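Side-chain contacts in defective in germ line development protein 3, isoform a (Caenorhabditis elegans, PDB 3N89), which carries four KH domains packed into one globular platform and, as a Bicaudal-C ortholog, probably acts in germline development: residues M210-R215 with S353-S358; T217-S222 with L249-Y254. One frame throughout, in Å; residues are numbered along the deposited sequence.

Contact 1: M210-R215 with S353-S358; sequences MPVIER and SIWHHS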
ATOM      1  N   MET A 210       7.507 -13.614   6.358  1.00 31.75           N
ATOM      2  CA  MET A 210       6.572 -13.400   7.459  1.00 32.08           C
ATOM      3  C   MET A 210       7.147 -13.838   8.804  1.00 34.14           C
ATOM      4  O   MET A 210       7.028 -13.114   9.794  1.00 36.34           O
ATOM      5  CB  MET A 210       5.242 -14.109   7.194  1.00 31.61           C
ATOM      6  CG  MET A 210       4.469 -13.560   5.993  1.00 30.44           C
ATOM      7  SD  MET A 210       3.873 -11.866   6.223  1.00 28.21           S
ATOM      8  CE  MET A 210       5.284 -10.893   5.674  1.00 27.46           C
ATOM      9  N   PRO A 211       7.782 -15.025   8.864  1.00 34.52           N
ATOM     10  CA  PRO A 211       8.360 -15.500  10.130  1.00 32.84           C
ATOM     11  C   PRO A 211       9.151 -14.410  10.852  1.00 31.65           C
ATOM     12  O   PRO A 211       9.142 -14.332  12.084  1.00 32.10           O
ATOM     13  CB  PRO A 211       9.242 -16.661   9.685  1.00 30.90           C
ATOM     14  CG  PRO A 211       8.431 -17.260   8.572  1.00 31.19           C
ATOM     15  CD  PRO A 211       7.975 -16.026   7.796  1.00 34.01           C
ATOM     16  N   VAL A 212       9.829 -13.568  10.078  1.00 30.38           N
ATOM     17  CA  VAL A 212      10.623 -12.477  10.642  1.00 28.63           C
ATOM     18  C   VAL A 212       9.704 -11.493  11.349  1.00 28.01           C
ATOM     19  O   VAL A 212      10.024 -10.999  12.428  1.00 27.43           O
ATOM     20  CB  VAL A 212      11.409 -11.716   9.539  1.00 28.51           C
ATOM     21  CG1 VAL A 212      12.111 -10.497  10.138  1.00 26.72           C
ATOM     22  CG2 VAL A 212      12.421 -12.645   8.886  1.00 25.68           C
ATOM     23  N   ILE A 213       8.561 -11.205  10.735  1.00 28.18           N
ATOM     24  CA  ILE A 213       7.611 -10.278  11.332  1.00 27.72           C
ATOM     25  C   ILE A 213       7.078 -10.842  12.646  1.00 26.66           C
ATOM     26  O   ILE A 213       7.015 -10.129  13.646  1.00 25.53           O
ATOM     27  CB  ILE A 213       6.444  -9.974  10.375  1.00 29.37           C
ATOM     28  CG1 ILE A 213       6.962  -9.161   9.184  1.00 28.03           C
ATOM     29  CG2 ILE A 213       5.341  -9.209  11.115  1.00 30.39           C
ATOM     30  CD1 ILE A 213       5.875  -8.657   8.265  1.00 29.24           C
ATOM     31  N   GLU A 214       6.703 -12.118  12.648  1.00 25.68           N
ATOM     32  CA  GLU A 214       6.211 -12.754  13.869  1.00 26.50           C
ATOM     33  C   GLU A 214       7.214 -12.530  15.011  1.00 27.93           C
ATOM     34  O   GLU A 214       6.861 -12.013  16.072  1.00 28.07           O
ATOM     35  CB  GLU A 214       6.033 -14.258  13.652  1.00 25.41           C
ATOM     36  CG  GLU A 214       4.743 -14.659  12.963  1.00 27.07           C
ATOM     37  CD  GLU A 214       4.724 -16.125  12.560  1.00 28.34           C
ATOM     38  OE1 GLU A 214       3.637 -16.737  12.589  1.00 26.92           O
ATOM     39  OE2 GLU A 214       5.795 -16.665  12.200  1.00 30.47           O
ATOM     40  N   ARG A 215       8.464 -12.912  14.766  1.00 27.57           N
ATOM     41  CA  ARG A 215       9.534 -12.782  15.743  1.00 29.43           C
ATOM     42  C   ARG A 215       9.679 -11.382  16.321  1.00 30.77           C
ATOM     43  O   ARG A 215       9.967 -11.228  17.508  1.00 31.84           O
ATOM     44  CB  ARG A 215      10.870 -13.205  15.117  1.00 30.09           C
ATOM     45  N   SER A 353      11.225   1.287   9.820  1.00 34.96           N
ATOM     46  CA  SER A 353      10.938  -0.027   9.263  1.00 33.29           C
ATOM     47  C   SER A 353      12.077  -0.988   9.559  1.00 34.17           C
ATOM     48  O   SER A 353      13.242  -0.691   9.281  1.00 35.11           O
ATOM     49  CB  SER A 353      10.745   0.076   7.753  1.00 31.38           C
ATOM     50  OG  SER A 353      10.227  -1.132   7.225  1.00 31.68           O
ATOM     51  N   ILE A 354      11.747  -2.142  10.125  1.00 34.02           N
ATOM     52  CA  ILE A 354      12.775  -3.129  10.426  1.00 32.82           C
ATOM     53  C   ILE A 354      13.344  -3.638   9.109  1.00 31.19           C
ATOM     54  O   ILE A 354      14.319  -4.381   9.090  1.00 31.73           O
ATOM     55  CB  ILE A 354      12.205  -4.342  11.203  1.00 33.08           C
ATOM     56  CG1 ILE A 354      11.149  -5.051  10.351  1.00 32.24           C
ATOM     57  CG2 ILE A 354      11.624  -3.888  12.536  1.00 28.86           C
ATOM     58  CD1 ILE A 354      10.640  -6.352  10.947  1.00 33.36           C
ATOM     59  N   TRP A 355      12.729  -3.225   8.006  1.00 29.93           N
ATOM     60  CA  TRP A 355      13.155  -3.655   6.681  1.00 28.95           C
ATOM     61  C   TRP A 355      14.348  -2.902   6.114  1.00 31.03           C
ATOM     62  O   TRP A 355      14.873  -3.261   5.061  1.00 33.96           O
ATOM     63  CB  TRP A 355      11.977  -3.582   5.712  1.00 23.37           C
ATOM     64  CG  TRP A 355      10.912  -4.577   6.050  1.00 18.43           C
ATOM     65  CD1 TRP A 355       9.588  -4.323   6.258  1.00 18.20           C
ATOM     66  CD2 TRP A 355      11.088  -5.983   6.242  1.00 16.41           C
ATOM     67  NE1 TRP A 355       8.927  -5.484   6.572  1.00 17.66           N
ATOM     68  CE2 TRP A 355       9.826  -6.520   6.575  1.00 17.94           C
ATOM     69  CE3 TRP A 355      12.194  -6.845   6.178  1.00 16.00           C
ATOM     70  CZ2 TRP A 355       9.632  -7.888   6.830  1.00 18.06           C
ATOM     71  CZ3 TRP A 355      12.009  -8.203   6.432  1.00 14.52           C
ATOM     72  CH2 TRP A 355      10.733  -8.709   6.759  1.00 18.06           C
ATOM     73  N   HIS A 356      14.784  -1.861   6.807  1.00 32.34           N
ATOM     74  CA  HIS A 356      15.935  -1.098   6.348  1.00 32.57           C
ATOM     75  C   HIS A 356      17.236  -1.843   6.652  1.00 32.76           C
ATOM     76  O   HIS A 356      18.303  -1.463   6.155  1.00 32.10           O
ATOM     77  CB  HIS A 356      15.968   0.282   7.021  1.00 32.29           C
ATOM     78  CG  HIS A 356      15.057   1.288   6.388  1.00 33.89           C
ATOM     79  ND1 HIS A 356      15.182   1.678   5.072  1.00 33.74           N
ATOM     80  CD2 HIS A 356      14.013   1.992   6.891  1.00 33.01           C
ATOM     81  CE1 HIS A 356      14.257   2.578   4.791  1.00 32.62           C
ATOM     82  NE2 HIS A 356      13.535   2.786   5.880  1.00 32.90           N
ATOM     83  N   HIS A 357      17.150  -2.905   7.452  1.00 32.55           N
ATOM     84  CA  HIS A 357      18.346  -3.662   7.832  1.00 34.24           C
ATOM     85  C   HIS A 357      18.192  -5.190   7.844  1.00 34.70           C
ATOM     86  O   HIS A 357      19.189  -5.914   7.860  1.00 34.52           O
ATOM     87  N   SER A 358      16.958  -5.683   7.819  1.00 34.46           N
ATOM     88  CA  SER A 358      16.732  -7.125   7.848  1.00 33.31           C
ATOM     89  C   SER A 358      16.097  -7.708   6.590  1.00 33.49           C
ATOM     90  O   SER A 358      15.556  -8.818   6.620  1.00 32.87           O
ATOM     91  CB  SER A 358      15.874  -7.488   9.059  1.00 33.59           C
ATOM     92  OG  SER A 358      14.629  -6.818   9.012  1.00 35.53           O
TER
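I213 and V212, neighbours on helix 209-217, meet the benzene end of the W355 indole through carbon atoms alone. The nearest approach is I213 CG1 to W355 CZ2 at 3.8 Å, and I213 CD1 lies 4.1 Å from that same CZ2. The I213 side chain runs at about a right angle to W355; its chi1 of -68° sets CG1 anti to the carbonyl carbon, and an extended chi2 (-173°) leaves CD1 beside the same ring atom. V212 uses one branch, with CG1 4.1 Å from W355 CH2, and its side chain crosses the indole at a slant. A looser apolar touch, V212 CG1 to I354 CD1 at 4.5 Å, extends the patch. The ring is also backed from within its own loop, since I354 CG1 stands 4.1 Å above the indole plane, over its centre.

The polar component lies on the pyrrole part of the indole, next to the touched corner: W355 NE1 is hydrogen-bonded to Y254 O, which, with the packing, limits the ring's rotation. The loop that follows helix 325-335 thus lies against helices 209-217 and 245-257; W355 touches D257 at the end of the latter and L258 just beyond it, while I213 and I354 both lean on Y254.

Contact 2: T217-S222 with L249-Y254; sequences TTTIIS and LKARRY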
ATOM      1  N   THR A 217       7.202  -8.953  16.177  1.00 29.39           N
ATOM      2  CA  THR A 217       5.941  -8.399  16.650  1.00 29.43           C
ATOM      3  C   THR A 217       5.131  -9.286  17.586  1.00 29.72           C
ATOM      4  O   THR A 217       4.060  -8.881  18.041  1.00 29.80           O
ATOM      5  CB  THR A 217       5.048  -8.019  15.453  1.00 27.89           C
ATOM      6  OG1 THR A 217       3.951  -7.222  15.905  1.00 31.45           O
ATOM      7  CG2 THR A 217       4.504  -9.263  14.789  1.00 27.83           C
ATOM      8  N   THR A 218       5.633 -10.484  17.877  1.00 28.24           N
ATOM      9  CA  THR A 218       4.921 -11.401  18.759  1.00 26.00           C
ATOM     10  C   THR A 218       3.507 -11.514  18.213  1.00 25.79           C
ATOM     11  O   THR A 218       2.557 -11.019  18.811  1.00 26.67           O
ATOM     12  CB  THR A 218       4.819 -10.857  20.195  1.00 25.36           C
ATOM     13  OG1 THR A 218       5.905  -9.960  20.453  1.00 24.29           O
ATOM     14  CG2 THR A 218       4.858 -12.001  21.195  1.00 23.76           C
ATOM     15  N   THR A 219       3.378 -12.151  17.062  1.00 27.09           N
ATOM     16  CA  THR A 219       2.087 -12.312  16.425  1.00 27.47           C
ATOM     17  C   THR A 219       2.130 -13.633  15.686  1.00 27.25           C
ATOM     18  O   THR A 219       3.194 -14.224  15.530  1.00 28.61           O
ATOM     19  CB  THR A 219       1.840 -11.162  15.419  1.00 30.90           C
ATOM     20  OG1 THR A 219       1.747  -9.919  16.125  1.00 31.74           O
ATOM     21  CG2 THR A 219       0.565 -11.382  14.639  1.00 32.00           C
ATOM     22  N   ILE A 220       0.974 -14.117  15.258  1.00 26.71           N
ATOM     23  CA  ILE A 220       0.927 -15.364  14.512  1.00 26.77           C
ATOM     24  C   ILE A 220       0.393 -15.008  13.139  1.00 26.24           C
ATOM     25  O   ILE A 220      -0.570 -14.250  13.019  1.00 27.40           O
ATOM     26  CB  ILE A 220       0.021 -16.411  15.207  1.00 26.68           C
ATOM     27  CG1 ILE A 220       0.632 -16.794  16.566  1.00 26.51           C
ATOM     28  CG2 ILE A 220      -0.101 -17.653  14.337  1.00 24.01           C
ATOM     29  CD1 ILE A 220      -0.251 -17.687  17.414  1.00 29.15           C
ATOM     30  N   ILE A 221       1.031 -15.529  12.100  1.00 25.76           N
ATOM     31  CA  ILE A 221       0.613 -15.226  10.740  1.00 23.77           C
ATOM     32  C   ILE A 221       0.473 -16.489   9.919  1.00 24.82           C
ATOM     33  O   ILE A 221       1.453 -17.196   9.676  1.00 24.71           O
ATOM     34  CB  ILE A 221       1.633 -14.319  10.034  1.00 23.71           C
ATOM     35  CG1 ILE A 221       1.976 -13.120  10.927  1.00 23.54           C
ATOM     36  CG2 ILE A 221       1.074 -13.863   8.702  1.00 22.88           C
ATOM     37  CD1 ILE A 221       3.077 -12.227  10.387  1.00 19.64           C
ATOM     38  N   SER A 222      -0.752 -16.778   9.498  1.00 25.33           N
ATOM     39  CA  SER A 222      -1.007 -17.945   8.682  1.00 25.38           C
ATOM     40  C   SER A 222      -1.566 -17.460   7.355  1.00 26.73           C
ATOM     41  O   SER A 222      -2.140 -16.373   7.277  1.00 26.17           O
ATOM     42  CB  SER A 222      -2.000 -18.887   9.366  1.00 24.84           C
ATOM     43  OG  SER A 222      -3.250 -18.265   9.578  1.00 24.91           O
ATOM     44  N   LEU A 249      -1.448  -4.332  14.749  1.00 25.38           N
ATOM     45  CA  LEU A 249      -1.340  -3.120  13.948  1.00 26.41           C
ATOM     46  C   LEU A 249       0.125  -2.843  13.594  1.00 26.05           C
ATOM     47  O   LEU A 249       0.419  -2.016  12.734  1.00 25.88           O
ATOM     48  CB  LEU A 249      -1.956  -1.925  14.693  1.00 25.00           C
ATOM     49  CG  LEU A 249      -3.443  -2.053  15.072  1.00 26.25           C
ATOM     50  CD1 LEU A 249      -3.958  -0.703  15.546  1.00 26.08           C
ATOM     51  CD2 LEU A 249      -4.272  -2.519  13.869  1.00 25.43           C
ATOM     52  N   LYS A 250       1.038  -3.543  14.265  1.00 25.74           N
ATOM     53  CA  LYS A 250       2.467  -3.393  14.004  1.00 23.99           C
ATOM     54  C   LYS A 250       2.820  -4.380  12.895  1.00 23.80           C
ATOM     55  O   LYS A 250       3.631  -4.095  12.013  1.00 22.97           O
ATOM     56  CB  LYS A 250       3.281  -3.704  15.264  1.00 24.65           C
ATOM     57  CG  LYS A 250       4.599  -2.947  15.336  1.00 22.79           C
ATOM     58  CD  LYS A 250       4.334  -1.455  15.295  1.00 25.01           C
ATOM     59  CE  LYS A 250       5.589  -0.664  15.008  1.00 28.89           C
ATOM     60  NZ  LYS A 250       5.274   0.760  14.679  1.00 30.25           N
ATOM     61  N   ALA A 251       2.211  -5.556  12.947  1.00 24.05           N
ATOM     62  CA  ALA A 251       2.442  -6.554  11.916  1.00 24.34           C
ATOM     63  C   ALA A 251       1.945  -5.937  10.606  1.00 24.74           C
ATOM     64  O   ALA A 251       2.641  -5.951   9.591  1.00 23.81           O
ATOM     65  CB  ALA A 251       1.669  -7.821  12.236  1.00 21.38           C
ATOM     66  N   ARG A 252       0.737  -5.383  10.646  1.00 23.72           N
ATOM     67  CA  ARG A 252       0.146  -4.739   9.477  1.00 24.25           C
ATOM     68  C   ARG A 252       1.148  -3.780   8.829  1.00 24.09           C
ATOM     69  O   ARG A 252       1.444  -3.883   7.640  1.00 25.25           O
ATOM     70  CB  ARG A 252      -1.109  -3.972   9.896  1.00 24.36           C
ATOM     71  CG  ARG A 252      -1.593  -2.935   8.902  1.00 25.50           C
ATOM     72  CD  ARG A 252      -2.346  -1.833   9.630  1.00 28.49           C
ATOM     73  NE  ARG A 252      -2.888  -0.819   8.727  1.00 24.97           N
ATOM     74  CZ  ARG A 252      -3.807  -1.069   7.804  1.00 23.99           C
ATOM     75  NH1 ARG A 252      -4.278  -2.302   7.665  1.00 24.35           N
ATOM     76  NH2 ARG A 252      -4.266  -0.088   7.035  1.00 25.28           N
ATOM     77  N   ARG A 253       1.674  -2.859   9.628  1.00 22.50           N
ATOM     78  CA  ARG A 253       2.630  -1.874   9.146  1.00 23.06           C
ATOM     79  C   ARG A 253       3.859  -2.500   8.465  1.00 23.61           C
ATOM     80  O   ARG A 253       4.298  -2.027   7.412  1.00 23.58           O
ATOM     81  CB  ARG A 253       3.061  -0.967  10.307  1.00 22.95           C
ATOM     82  CG  ARG A 253       3.061   0.532   9.972  1.00 27.92           C
ATOM     83  CZ  ARG A 253       0.591   2.614  11.041  1.00 31.92           C
ATOM     84  NH1 ARG A 253       1.272   3.632  10.529  1.00 32.23           N
ATOM     85  NH2 ARG A 253      -0.289   2.836  12.012  1.00 30.91           N
ATOM     86  N   TYR A 254       4.413  -3.563   9.045  1.00 22.61           N
ATOM     87  CA  TYR A 254       5.580  -4.196   8.443  1.00 22.89           C
ATOM     88  C   TYR A 254       5.205  -4.890   7.132  1.00 23.86           C
ATOM     89  O   TYR A 254       5.965  -4.852   6.153  1.00 24.13           O
ATOM     90  CB  TYR A 254       6.225  -5.190   9.414  1.00 22.86           C
ATOM     91  CG  TYR A 254       6.877  -4.545  10.628  1.00 23.52           C
ATOM     92  CD1 TYR A 254       7.195  -3.181  10.639  1.00 24.89           C
ATOM     93  CD2 TYR A 254       7.203  -5.304  11.754  1.00 20.43           C
ATOM     94  CE1 TYR A 254       7.822  -2.593  11.740  1.00 23.92           C
ATOM     95  CE2 TYR A 254       7.825  -4.728  12.853  1.00 21.97           C
ATOM     96  CZ  TYR A 254       8.133  -3.375  12.843  1.00 24.22           C
ATOM     97  OH  TYR A 254       8.756  -2.814  13.937  1.00 23.92           O
TER
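T217 faces helix 245-257 with both of its branches, and the two do different work. The hydroxyl lies alongside the helix, nearest K250 CB: T217 OG1 is 3.6 Å from that carbon and, as a contact, 3.8 Å from A251 N. This follows from chi1 of -168°, which sets OG1 anti to the backbone N and leaves the methyl between N and the carbonyl carbon, where T217 CG2 packs against A251 CB at 4.1 Å. With so small a side chain at A251, the backbones come close, T217 CA to A251 CA being 6.2 Å. T219 approaches the A251 methyl from further along the chain, its OG1 4.4 Å from A251 CB.

Strand 186-193, helices 197-200 and 209-217, strands 220-222 and 236-242 and helix 245-257 give the β-α-α-β-β-α order of a type I KH domain, and the segments here join the C-terminal end of its second helix, and the turn after it, to its last helix. T218 leaves helical geometry with a positive phi of 52°, while N247 of the last helix hydrogen-bonds to T217 O.

K250 crosses T217 obliquely, but a bend at chi2 (59°) leads its amine away, so the contact uses only CB. Within the helix, the Y254 ring, one turn on, has K250 O 3.5 Å above one face, offset toward the rim. A251 and T219 both also rest on V241 of strand 236-242.

How the contacts relate
The two contacts have centres about 10 Å apart, on the same side of the chain's centre, and contact 2 is nested in sequence inside the long loop closed by contact 1. The third KH domain supplies three of the four segments; 353-358 is the late arrival, coming after helix 325-335. Helix 209-217 runs directly into the turn and strand of contact 2, and E214 OE1 probably accepts a hydrogen bond from I221 N (2.9 Å) across that connection. Helix 245-257 is the second bridge, since A251 of contact 2 touches I213 of contact 1. A C-terminal loop is thereby joined to the two longer helices of one KH domain, consistent with a compact multi-domain platform.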